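Local coordinates for protein acetyltransferase (Agrobacterium tumefaciens, PDB 2DXQ) that probably transfers an acetyl group from acetyl-CoA to an acceptor that is not known, as a member of the GNAT acetyltransferase family, at residues P72-T75 against R76-P80; G14-P17 against G18-L22. All blocks are in the same frame, centred on the assembly; numbering follows the deposited sequence.

Contact 1 of 2, residues P72-T75 against R76-P80. With PO4 (phosphate ion), chain D; PO4 (phosphate ion), chain I.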
# COMPACT_ATOMS: atom_id res chain seq x y z
N PRO A 72 6.48 2.78 -7.27
CA PRO A 72 7.29 3.87 -7.82
C PRO A 72 6.78 5.23 -7.31
O PRO A 72 5.56 5.39 -7.09
CB PRO A 72 7.07 3.75 -9.34
CG PRO A 72 5.78 3.06 -9.49
CD PRO A 72 5.63 2.15 -8.29
N ASN A 73 7.70 6.18 -7.15
CA ASN A 73 7.45 7.41 -6.40
C ASN A 73 8.42 8.54 -6.76
O ASN A 73 9.60 8.30 -6.97
CB ASN A 73 7.56 7.10 -4.90
CG ASN A 73 7.29 8.30 -4.03
OD1 ASN A 73 6.22 8.91 -4.08
ND2 ASN A 73 8.27 8.64 -3.20
N LEU A 74 7.91 9.77 -6.82
CA LEU A 74 8.72 10.96 -7.17
C LEU A 74 9.21 11.79 -5.97
O LEU A 74 10.12 12.62 -6.10
CB LEU A 74 7.94 11.86 -8.14
CG LEU A 74 7.84 11.35 -9.58
CD1 LEU A 74 6.69 12.02 -10.32
CD2 LEU A 74 9.17 11.57 -10.30
N THR A 75 8.62 11.57 -4.80
CA THR A 75 9.06 12.27 -3.60
C THR A 75 10.34 11.64 -3.07
O THR A 75 10.75 10.57 -3.55
CB THR A 75 7.97 12.27 -2.49
OG1 THR A 75 7.81 10.95 -1.95
CG2 THR A 75 6.64 12.78 -3.03
N ARG A 76 10.96 12.32 -2.11
CA ARG A 76 12.18 11.86 -1.42
C ARG A 76 13.25 11.36 -2.40
O ARG A 76 13.69 10.21 -2.33
CB ARG A 76 11.84 10.80 -0.35
CG ARG A 76 10.56 11.05 0.48
CD ARG A 76 10.55 12.38 1.17
NE ARG A 76 9.82 12.40 2.44
CZ ARG A 76 9.86 13.43 3.28
NH1 ARG A 76 10.58 14.50 2.99
NH2 ARG A 76 9.19 13.39 4.42
N ALA A 77 13.63 12.24 -3.33
CA ALA A 77 14.63 11.94 -4.36
C ALA A 77 14.18 10.82 -5.32
O ALA A 77 15.00 10.04 -5.83
CB ALA A 77 15.99 11.63 -3.72
N ALA A 78 12.87 10.76 -5.58
CA ALA A 78 12.24 9.79 -6.46
C ALA A 78 12.50 8.34 -6.03
O ALA A 78 12.66 7.46 -6.86
CB ALA A 78 12.61 10.02 -7.95
N ARG A 79 12.51 8.10 -4.73
CA ARG A 79 12.75 6.77 -4.19
C ARG A 79 11.44 6.06 -3.93
O ARG A 79 10.49 6.70 -3.46
CB ARG A 79 13.55 6.86 -2.91
CG ARG A 79 15.00 7.23 -3.14
CD ARG A 79 15.70 7.35 -1.84
NE ARG A 79 15.99 6.05 -1.24
CZ ARG A 79 16.50 5.90 -0.02
NH1 ARG A 79 16.77 6.97 0.72
NH2 ARG A 79 16.74 4.68 0.47
N PRO A 80 11.37 4.75 -4.24
CA PRO A 80 10.11 4.04 -4.06
C PRO A 80 9.77 3.90 -2.57
O PRO A 80 10.61 4.15 -1.70
CB PRO A 80 10.37 2.68 -4.72
CG PRO A 80 11.87 2.49 -4.58
CD PRO A 80 12.43 3.87 -4.77
P PO4 D . 7.18 10.54 4.53
O1 PO4 D . 8.01 10.61 3.27
O2 PO4 D . 8.06 10.57 5.74
O3 PO4 D . 6.20 11.70 4.57
O4 PO4 D . 6.39 9.26 4.56
P PO4 I . 9.69 17.53 4.86
O1 PO4 I . 8.23 17.13 4.81
O2 PO4 I . 10.48 16.45 5.56
O3 PO4 I . 10.21 17.70 3.45
O4 PO4 I . 9.83 18.84 5.60
O HOH W 1 10.62 5.50 -7.24
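N73 ND2 spends both of its hydrogens inside this turn: one bonds R79 O at 3.0 Å with an N-H...O angle of 163°, the other T75 OG1 at 2.7 Å. Both acceptors lie almost in the amide plane, so the pair fixes the rotation of the amide. With CG anti to the backbone N (chi1 -179°), the side chain reaches across the mouth of the turn. The chain itself turns through R76, A77 and A78, whose phi and psi are all positive, evidence for a single left-handed helical turn. R79 N closes it on T75 O at 3.3 Å, while the bond from A78 N to L74 O is weak. Water 1 ties the ends together, accepting from N73 N and donating to A78 O at 2.9 Å. R76 bends outward; its NE meets O1 of phosphate D at 2.7 Å, and NH1 makes longer, weak bonds to phosphate I. NH1 also forms a salt bridge with D30 of the second subunit. This turn connects antiparallel strands 61-71 and 81-88. N73, T75, R76 and R79 pack on Y116, just before strand 117-122, while L74 packs on A38 of the second subunit.

Contact 2 of 2, residues G14-P17 against G18-L22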
# COMPACT_ATOMS: atom_id res chain seq x y z
N GLY A 14 2.70 -23.31 -8.19
CA GLY A 14 2.23 -24.41 -7.34
C GLY A 14 1.88 -24.06 -5.90
O GLY A 14 1.40 -24.92 -5.15
N ASP A 15 2.10 -22.81 -5.51
CA ASP A 15 1.92 -22.41 -4.11
C ASP A 15 0.50 -22.01 -3.76
O ASP A 15 0.19 -21.78 -2.60
CB ASP A 15 2.89 -21.28 -3.76
CG ASP A 15 4.33 -21.76 -3.70
OD1 ASP A 15 4.56 -22.87 -3.17
OD2 ASP A 15 5.22 -21.06 -4.21
N LEU A 16 -0.37 -21.93 -4.76
CA LEU A 16 -1.70 -21.40 -4.53
C LEU A 16 -2.52 -22.14 -3.48
O LEU A 16 -3.09 -21.49 -2.60
CB LEU A 16 -2.46 -21.21 -5.87
CG LEU A 16 -3.81 -20.50 -5.79
CD1 LEU A 16 -3.73 -19.18 -5.00
CD2 LEU A 16 -4.35 -20.26 -7.22
N PRO A 17 -2.61 -23.51 -3.55
CA PRO A 17 -3.36 -24.21 -2.49
C PRO A 17 -2.88 -23.87 -1.08
O PRO A 17 -3.70 -23.58 -0.19
CB PRO A 17 -3.11 -25.69 -2.82
CG PRO A 17 -2.89 -25.71 -4.28
CD PRO A 17 -2.11 -24.45 -4.57
N GLY A 18 -1.56 -23.88 -0.88
CA GLY A 18 -0.96 -23.58 0.43
C GLY A 18 -1.22 -22.16 0.91
O GLY A 18 -1.50 -21.94 2.09
N LEU A 19 -1.14 -21.20 -0.00
CA LEU A 19 -1.46 -19.80 0.29
C LEU A 19 -2.91 -19.63 0.67
O LEU A 19 -3.24 -18.91 1.62
CB LEU A 19 -1.16 -18.92 -0.92
CG LEU A 19 0.30 -18.53 -1.10
CD1 LEU A 19 0.46 -17.85 -2.47
CD2 LEU A 19 0.74 -17.62 0.04
N LEU A 20 -3.80 -20.30 -0.05
CA LEU A 20 -5.22 -20.20 0.30
C LEU A 20 -5.50 -20.73 1.71
O LEU A 20 -6.29 -20.15 2.46
CB LEU A 20 -6.10 -20.90 -0.76
CG LEU A 20 -6.14 -20.24 -2.15
CD1 LEU A 20 -6.87 -21.14 -3.14
CD2 LEU A 20 -6.88 -18.88 -2.06
N GLU A 21 -4.83 -21.81 2.10
CA GLU A 21 -4.96 -22.32 3.47
C GLU A 21 -4.53 -21.30 4.51
O GLU A 21 -5.19 -21.12 5.54
CB GLU A 21 -4.21 -23.64 3.62
CG GLU A 21 -4.75 -24.72 2.70
CD GLU A 21 -4.18 -26.10 2.96
OE1 GLU A 21 -3.40 -26.27 3.92
OE2 GLU A 21 -4.54 -27.03 2.20
N LEU A 22 -3.43 -20.61 4.24
CA LEU A 22 -2.96 -19.55 5.14
C LEU A 22 -3.97 -18.41 5.23
O LEU A 22 -4.26 -17.92 6.31
CB LEU A 22 -1.59 -19.02 4.71
CG LEU A 22 -0.41 -19.98 4.93
CD1 LEU A 22 0.85 -19.42 4.28
CD2 LEU A 22 -0.19 -20.21 6.44
O HOH W 2 0.59 -25.25 -2.41
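L19 N, L20 N and E21 N bond back to the carbonyls of D15, L16 and P17, three successive i to i+4 bonds that carry the chain into helix 16-26. L19 N lies 3.0 Å from D15 O. L20 N lies 2.9 Å from L16 O. E21 N lies 3.1 Å from P17 O. All three N-H...O angles are 157° or more. P17 has no N-H to offer, which costs nothing in the first turn of a helix, where no earlier helical carbonyl waits for an amide hydrogen. The amide of G18 is met by water 2, which accepts from G18 N at 3.0 Å and donates to G14 O, bridging the start of the turn.

Among the side chains, L16 and L20 make the apolar contact. L16 leaves the backbone pointing away from the following turn, but with CG anti to its N (chi1 -173°) the branch ending in CD1 swings back to lie 3.9 Å from L20 CG. L20 CG also rests against L16 O at 3.3 Å, and E21 CG lies equally close to P17 O, so the carbonyls of one turn are flanked by the aliphatic carbons of the next. The D15 carboxylate is engaged elsewhere: OD2 forms a salt bridge with R9 and accepts from G12 N, tying the start of the helix to strand 6-10. On the buried side, L19 touches I53 and V55 of strand 51-58 and T65 of strand 61-71, while L16 and L19 both meet F42 of helix 35-47, so this turn is wedged between that helix and the sheet.

In the fold
Contacts 1 and 2 are separate within one chain: their centres are 33 Å apart, their nearest atoms about 21 Å, and they lie on opposite sides of the chain's centre. The dimer relates them, because L16 of contact 2 packs on L74 of the second subunit, a residue of contact 1 in that copy. This one apolar pair is the evidence for a link across the dimer; contact 1 also faces the second subunit through R76 and D30. Strand 61-71 links them too, as it receives L19 and L22 of 14-22 and runs into 72-80. The phosphates beside contact 1 are probably from the crystallisation liquor, so they are no evidence for a substrate site.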